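Local coordinates for proline iminopeptidase (PDB 3WMR), which is an amidohydrolase of the alpha/beta hydrolase fold with a hydrophobic tunnel for polyketide substrates, related to enzymes that release N-terminal proline from peptides, at residues Leu63-Ser68 with Pro295-Pro300; Gly57-Tyr62 with Leu82-Ser87. One frame throughout, in Å; residues are numbered along the deposited sequence.

In the fold
Both contacts lie in the alpha/beta hydrolase fold, and one continuous piece of chain serves them: 57-62 runs straight into 63-68 within the loop between strands 49-52 and 76-80. Contact 2 ties the first half of it to the loop after strand 76-80; contact 1 packs the second half on the short helix 295-298. Their centres are about 17 Å apart, and they join directly where His296 NE2 meets Tyr62 O at 2.7 Å, probably in a hydrogen bond. The predicted nucleophile Ser126 has the side chains of Ser58 and Leu63 about 7 and 8 Å from its own, while that of His296 is about 7 Å from that of His293, the predicted proton donor.

Contact 1 (Leu63-Ser68 with Pro295-Pro300)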
ATOM      1  N   LEU A  63      -6.042   6.643   1.141  1.00 26.56           N
ATOM      2  CA  LEU A  63      -6.801   5.878   0.145  1.00 26.60           C
ATOM      3  C   LEU A  63      -8.273   6.282   0.069  1.00 28.14           C
ATOM      4  O   LEU A  63      -9.039   5.639  -0.657  1.00 28.70           O
ATOM      5  CB  LEU A  63      -6.695   4.367   0.432  1.00 25.64           C
ATOM      6  CG  LEU A  63      -5.311   3.748   0.255  1.00 25.19           C
ATOM      7  CD1 LEU A  63      -5.325   2.275   0.620  1.00 24.29           C
ATOM      8  CD2 LEU A  63      -4.804   3.917  -1.166  1.00 25.71           C
ATOM      9  N   LEU A  64      -8.677   7.343   0.784  1.00 27.59           N
ATOM     10  CA  LEU A  64     -10.112   7.673   0.934  1.00 28.52           C
ATOM     11  C   LEU A  64     -10.785   8.087  -0.375  1.00 26.95           C
ATOM     12  O   LEU A  64     -11.966   7.880  -0.537  1.00 27.80           O
ATOM     13  CB  LEU A  64     -10.335   8.761   1.997  1.00 29.46           C
ATOM     14  CG  LEU A  64     -10.393   8.254   3.436  1.00 30.27           C
ATOM     15  CD1 LEU A  64     -10.336   9.428   4.420  1.00 31.16           C
ATOM     16  CD2 LEU A  64     -11.638   7.409   3.664  1.00 30.22           C
ATOM     17  N   ALA A  65     -10.017   8.609  -1.314  1.00 26.98           N
ATOM     18  CA  ALA A  65     -10.487   8.859  -2.683  1.00 27.10           C
ATOM     19  C   ALA A  65     -11.213   7.687  -3.333  1.00 27.34           C
ATOM     20  O   ALA A  65     -12.119   7.872  -4.144  1.00 28.38           O
ATOM     21  CB  ALA A  65      -9.308   9.251  -3.549  1.00 26.89           C
ATOM     22  N   MET A  66     -10.818   6.474  -2.977  1.00 26.75           N
ATOM     23  CA  MET A  66     -11.370   5.278  -3.593  1.00 26.75           C
ATOM     24  C   MET A  66     -12.810   4.935  -3.192  1.00 27.15           C
ATOM     25  O   MET A  66     -13.373   3.947  -3.675  1.00 26.66           O
ATOM     26  CB  MET A  66     -10.426   4.101  -3.322  1.00 25.60           C
ATOM     27  CG  MET A  66      -9.076   4.310  -3.987  1.00 25.82           C
ATOM     28  SD  MET A  66      -7.976   2.879  -3.880  1.00 25.45           S
ATOM     29  CE  MET A  66      -8.982   1.640  -4.685  1.00 25.54           C
ATOM     30  N   THR A  67     -13.411   5.735  -2.311  1.00 28.24           N
ATOM     31  CA  THR A  67     -14.870   5.697  -2.124  1.00 28.63           C
ATOM     32  C   THR A  67     -15.609   6.037  -3.423  1.00 28.38           C
ATOM     33  O   THR A  67     -16.786   5.754  -3.540  1.00 29.50           O
ATOM     34  CB  THR A  67     -15.351   6.668  -1.031  1.00 29.51           C
ATOM     35  OG1 THR A  67     -14.901   7.983  -1.346  1.00 29.04           O
ATOM     36  CG2 THR A  67     -14.812   6.261   0.351  1.00 29.93           C
ATOM     37  N   SER A  68     -14.928   6.640  -4.395  1.00 28.54           N
ATOM     38  CA  SER A  68     -15.533   6.884  -5.701  1.00 28.20           C
ATOM     39  C   SER A  68     -16.076   5.609  -6.334  1.00 27.84           C
ATOM     40  O   SER A  68     -17.090   5.635  -7.013  1.00 27.49           O
ATOM     41  CB  SER A  68     -14.535   7.546  -6.655  1.00 28.66           C
ATOM     42  OG  SER A  68     -13.493   6.651  -7.034  1.00 28.95           O
ATOM     43  N   PRO A 295      -1.666   7.514  -7.794  1.00 24.91           N
ATOM     44  CA  PRO A 295      -2.499   7.832  -8.965  1.00 25.22           C
ATOM     45  C   PRO A 295      -3.988   8.091  -8.669  1.00 26.30           C
ATOM     46  O   PRO A 295      -4.660   8.838  -9.407  1.00 27.97           O
ATOM     47  CB  PRO A 295      -2.322   6.616  -9.876  1.00 25.14           C
ATOM     48  CG  PRO A 295      -1.824   5.512  -8.999  1.00 24.15           C
ATOM     49  CD  PRO A 295      -1.047   6.174  -7.900  1.00 24.44           C
ATOM     50  N   HIS A 296      -4.497   7.491  -7.602  1.00 25.46           N
ATOM     51  CA  HIS A 296      -5.848   7.741  -7.165  1.00 25.97           C
ATOM     52  C   HIS A 296      -6.077   9.208  -6.729  1.00 27.41           C
ATOM     53  O   HIS A 296      -7.209   9.606  -6.582  1.00 27.30           O
ATOM     54  CB  HIS A 296      -6.237   6.790  -6.034  1.00 25.17           C
ATOM     55  CG  HIS A 296      -5.405   6.931  -4.805  1.00 25.09           C
ATOM     56  ND1 HIS A 296      -4.127   6.409  -4.701  1.00 24.70           N
ATOM     57  CD2 HIS A 296      -5.675   7.508  -3.613  1.00 24.65           C
ATOM     58  CE1 HIS A 296      -3.641   6.680  -3.505  1.00 24.20           C
ATOM     59  NE2 HIS A 296      -4.564   7.337  -2.821  1.00 25.27           N
ATOM     60  N   LEU A 297      -4.990   9.946  -6.475  1.00 28.61           N
ATOM     61  CA  LEU A 297      -5.020  11.362  -6.112  1.00 30.78           C
ATOM     62  C   LEU A 297      -4.533  12.216  -7.269  1.00 31.68           C
ATOM     63  O   LEU A 297      -5.098  13.268  -7.564  1.00 34.39           O
ATOM     64  CB  LEU A 297      -4.136  11.607  -4.880  1.00 30.39           C
ATOM     65  CG  LEU A 297      -4.742  11.148  -3.552  1.00 30.29           C
ATOM     66  CD1 LEU A 297      -3.720  11.227  -2.435  1.00 30.44           C
ATOM     67  CD2 LEU A 297      -5.968  11.985  -3.206  1.00 32.23           C
ATOM     68  N   GLU A 298      -3.478  11.745  -7.919  1.00 31.25           N
ATOM     69  CA  GLU A 298      -2.823  12.462  -8.989  1.00 31.19           C
ATOM     70  C   GLU A 298      -3.629  12.472 -10.268  1.00 32.65           C
ATOM     71  O   GLU A 298      -3.674  13.495 -10.958  1.00 31.69           O
ATOM     72  CB  GLU A 298      -1.425  11.878  -9.235  1.00 30.21           C
ATOM     73  CG  GLU A 298      -0.499  12.117  -8.053  1.00 29.78           C
ATOM     74  CD  GLU A 298       0.700  11.192  -8.035  1.00 28.28           C
ATOM     75  OE1 GLU A 298       0.543  10.013  -8.409  1.00 26.83           O
ATOM     76  OE2 GLU A 298       1.796  11.664  -7.678  1.00 28.60           O
ATOM     77  N   GLU A 299      -4.256  11.344 -10.595  1.00 32.48           N
ATOM     78  CA  GLU A 299      -5.155  11.268 -11.751  1.00 34.38           C
ATOM     79  C   GLU A 299      -6.469  10.652 -11.302  1.00 33.73           C
ATOM     80  O   GLU A 299      -6.767   9.506 -11.641  1.00 32.91           O
ATOM     81  CB  GLU A 299      -4.526  10.436 -12.868  1.00 34.32           C
ATOM     82  CG  GLU A 299      -3.267  11.051 -13.435  1.00 34.68           C
ATOM     83  CD  GLU A 299      -2.769  10.313 -14.651  1.00 34.96           C
ATOM     84  OE1 GLU A 299      -3.428  10.441 -15.690  1.00 36.33           O
ATOM     85  OE2 GLU A 299      -1.720   9.628 -14.583  1.00 34.24           O
ATOM     86  N   PRO A 300      -7.252  11.411 -10.515  1.00 34.13           N
ATOM     87  CA  PRO A 300      -8.408  10.838  -9.828  1.00 33.54           C
ATOM     88  C   PRO A 300      -9.375  10.123 -10.761  1.00 34.64           C
ATOM     89  O   PRO A 300      -9.842   9.017 -10.455  1.00 33.37           O
ATOM     90  CB  PRO A 300      -9.088  12.050  -9.180  1.00 34.67           C
ATOM     91  CG  PRO A 300      -8.102  13.156  -9.215  1.00 35.11           C
ATOM     92  CD  PRO A 300      -7.148  12.870 -10.333  1.00 34.55           C
TER
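The carbonyl O of Leu63, the residue whose side chain lies on the His296 ring, is gripped twice: Met66 N donates to Leu63 O at 3.0 Å, and His78 NE2, from strand 76-80, bonds to the same oxygen. The first of these bonds closes a 3-10 turn in the loop after strand 49-52 of the alpha/beta hydrolase fold, and the second ties that turn to the sheet. Facing it is helix 295-298, which begins just after the predicted catalytic His293.

No hydrogen bond crosses between the two segments; the join is apolar and built round the imidazole of His296. With chi1 at 62°, CG of His296 sits between its own backbone N and carbonyl carbon, which turns the ring toward the 3-10 turn. Leu63 lays a methyl over one face in a CH-pi contact, CD2 standing 4.1 Å from the centroid of the His296 ring. Met66 SD lies above the same face but farther off, 5.2 Å from that centroid. Ala65 comes in at the rim instead, its CB near the ring plane and 4.0 Å from His296 CD2. At the ring's NE2, a hydrogen bond runs to the backbone O of Tyr62, just before segment 63-68. Replacing His296 by an alanine removes the ring, and would probably leave a gap between the Leu63 methyl and Ala65 and the Tyr62 carbonyl without this partner. Ala65 CB also touches the helix backbone, 3.7 Å from His296 O, and the same CB lies 4.3 Å from Leu297 CD2.

Contact 2 (Gly57-Tyr62 with Leu82-Ser87); sequences GSTHDY and LGNGGS
Asn84 makes the one hydrogen bond between these two loops, ND2 donating to Gly57 O over 2.9 Å. The N-H...O angle is 152°, and the amide nitrogen comes from above the carbonyl plane, 39° out of it. The other end of the same amide turns back on its own chain, where OD1 takes a weak bond from Gly85 N.

Within 57-62, Thr59 OG1 bonds to Asp61 OD2 at 2.7 Å on the anti side of the carboxylate, and also to Thr216 OG1 of helix 211-222. Together these bonds probably hold the rotation of Thr59.

Van der Waals packing does the rest. With Thr59 CG2 anti to the carbonyl carbon, this methyl points at the other loop and lies 3.8 Å from Gly85 N. A side chain at Gly85 would crowd it, and phi of 61° also suits a glycine there, the second residue of a type II' turn from Asn84 to Ser87.

The sequence HGGPG, closing at Gly57, and the DQxGxGxS run that ends at Ser87 are hallmarks of prolyl aminopeptidases of family S33; Gly57 at the close of the first meets Asn84 inside the second, near the predicted active site.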
ATOM      1  N   GLY A  57       2.563   0.221   8.425  1.00 26.01           N
ATOM      2  CA  GLY A  57       2.496   1.244   9.463  1.00 26.93           C
ATOM      3  C   GLY A  57       1.922   2.560   8.977  1.00 27.02           C
ATOM      4  O   GLY A  57       1.998   3.569   9.677  1.00 27.16           O
ATOM      5  N   SER A  58       1.342   2.543   7.783  1.00 26.26           N
ATOM      6  CA  SER A  58       0.642   3.695   7.260  1.00 27.48           C
ATOM      7  C   SER A  58      -0.820   3.592   7.745  1.00 27.32           C
ATOM      8  O   SER A  58      -1.106   2.857   8.697  1.00 28.05           O
ATOM      9  CB  SER A  58       0.776   3.710   5.739  1.00 28.37           C
ATOM     10  OG  SER A  58       0.163   4.851   5.182  1.00 30.55           O
ATOM     11  N   THR A  59      -1.736   4.342   7.143  1.00 26.22           N
ATOM     12  CA  THR A  59      -3.138   4.237   7.498  1.00 25.42           C
ATOM     13  C   THR A  59      -3.986   4.283   6.236  1.00 24.61           C
ATOM     14  O   THR A  59      -3.482   4.563   5.149  1.00 23.48           O
ATOM     15  CB  THR A  59      -3.576   5.340   8.495  1.00 25.90           C
ATOM     16  OG1 THR A  59      -3.448   6.645   7.891  1.00 25.66           O
ATOM     17  CG2 THR A  59      -2.762   5.273   9.782  1.00 26.27           C
ATOM     18  N   HIS A  60      -5.273   4.005   6.394  1.00 25.66           N
ATOM     19  CA  HIS A  60      -6.220   3.985   5.272  1.00 26.87           C
ATOM     20  C   HIS A  60      -6.481   5.358   4.672  1.00 27.03           C
ATOM     21  O   HIS A  60      -7.010   5.459   3.564  1.00 25.84           O
ATOM     22  CB  HIS A  60      -7.581   3.460   5.730  1.00 27.86           C
ATOM     23  CG  HIS A  60      -8.426   4.501   6.411  1.00 29.25           C
ATOM     24  ND1 HIS A  60      -8.250   4.858   7.731  1.00 30.32           N
ATOM     25  CD2 HIS A  60      -9.425   5.284   5.940  1.00 30.23           C
ATOM     26  CE1 HIS A  60      -9.110   5.813   8.046  1.00 31.57           C
ATOM     27  NE2 HIS A  60      -9.831   6.092   6.974  1.00 31.78           N
ATOM     28  N   ASP A  61      -6.142   6.406   5.419  1.00 28.12           N
ATOM     29  CA  ASP A  61      -6.639   7.769   5.138  1.00 28.93           C
ATOM     30  C   ASP A  61      -6.318   8.262   3.737  1.00 27.88           C
ATOM     31  O   ASP A  61      -7.188   8.785   3.053  1.00 29.48           O
ATOM     32  CB  ASP A  61      -6.087   8.776   6.166  1.00 30.85           C
ATOM     33  CG  ASP A  61      -6.532   8.467   7.575  1.00 32.41           C
ATOM     34  OD1 ASP A  61      -7.445   9.158   8.079  1.00 34.47           O
ATOM     35  OD2 ASP A  61      -5.965   7.532   8.178  1.00 33.71           O
ATOM     36  N   TYR A  62      -5.071   8.095   3.308  1.00 27.36           N
ATOM     37  CA  TYR A  62      -4.649   8.505   1.950  1.00 27.44           C
ATOM     38  C   TYR A  62      -5.348   7.738   0.814  1.00 26.64           C
ATOM     39  O   TYR A  62      -5.248   8.132  -0.344  1.00 26.90           O
ATOM     40  CB  TYR A  62      -3.118   8.410   1.799  1.00 27.19           C
ATOM     41  CG  TYR A  62      -2.596   6.998   1.512  1.00 26.63           C
ATOM     42  CD1 TYR A  62      -2.516   6.054   2.522  1.00 26.10           C
ATOM     43  CD2 TYR A  62      -2.169   6.626   0.230  1.00 26.03           C
ATOM     44  CE1 TYR A  62      -2.062   4.767   2.275  1.00 25.86           C
ATOM     45  CE2 TYR A  62      -1.692   5.326  -0.024  1.00 26.30           C
ATOM     46  CZ  TYR A  62      -1.651   4.405   1.008  1.00 25.45           C
ATOM     47  OH  TYR A  62      -1.206   3.116   0.803  1.00 24.97           O
ATOM     48  N   LEU A  82      -2.975  -3.317  12.204  1.00 33.68           N
ATOM     49  CA  LEU A  82      -2.613  -3.275  13.623  1.00 35.04           C
ATOM     50  C   LEU A  82      -1.343  -2.476  13.818  1.00 34.49           C
ATOM     51  O   LEU A  82      -0.381  -2.659  13.085  1.00 33.58           O
ATOM     52  CB  LEU A  82      -2.400  -4.682  14.170  1.00 36.49           C
ATOM     53  CG  LEU A  82      -2.122  -4.796  15.675  1.00 38.61           C
ATOM     54  CD1 LEU A  82      -3.373  -4.454  16.476  1.00 40.19           C
ATOM     55  CD2 LEU A  82      -1.624  -6.190  16.032  1.00 39.41           C
ATOM     56  N   GLY A  83      -1.350  -1.607  14.825  1.00 35.50           N
ATOM     57  CA  GLY A  83      -0.177  -0.824  15.194  1.00 34.82           C
ATOM     58  C   GLY A  83      -0.338   0.660  14.927  1.00 34.27           C
ATOM     59  O   GLY A  83       0.403   1.472  15.492  1.00 35.38           O
ATOM     60  N   ASN A  84      -1.286   1.034  14.073  1.00 32.97           N
ATOM     61  CA  ASN A  84      -1.507   2.459  13.789  1.00 32.66           C
ATOM     62  C   ASN A  84      -2.958   2.809  13.477  1.00 32.95           C
ATOM     63  O   ASN A  84      -3.803   1.930  13.331  1.00 32.90           O
ATOM     64  CB  ASN A  84      -0.593   2.935  12.643  1.00 32.29           C
ATOM     65  CG  ASN A  84      -0.088   4.357  12.851  1.00 32.01           C
ATOM     66  OD1 ASN A  84      -0.323   4.963  13.894  1.00 32.11           O
ATOM     67  ND2 ASN A  84       0.613   4.887  11.863  1.00 31.13           N
ATOM     68  N   GLY A  85      -3.241   4.106  13.392  1.00 33.82           N
ATOM     69  CA  GLY A  85      -4.592   4.581  13.133  1.00 34.90           C
ATOM     70  C   GLY A  85      -5.565   4.157  14.222  1.00 36.05           C
ATOM     71  O   GLY A  85      -5.239   4.203  15.415  1.00 36.30           O
ATOM     72  N   GLY A  86      -6.750   3.716  13.808  1.00 35.95           N
ATOM     73  CA  GLY A  86      -7.825   3.384  14.733  1.00 37.06           C
ATOM     74  C   GLY A  86      -7.671   2.032  15.395  1.00 38.04           C
ATOM     75  O   GLY A  86      -8.458   1.689  16.274  1.00 39.20           O
ATOM     76  N   SER A  87      -6.676   1.254  14.972  1.00 37.61           N
ATOM     77  CA  SER A  87      -6.431  -0.068  15.553  1.00 38.52           C
ATOM     78  C   SER A  87      -5.586   0.057  16.818  1.00 40.03           C
ATOM     79  O   SER A  87      -5.147   1.145  17.159  1.00 40.22           O
ATOM     80  CB  SER A  87      -5.763  -0.972  14.518  1.00 36.87           C
ATOM     81  OG  SER A  87      -6.579  -1.046  13.352  1.00 35.73           O
TER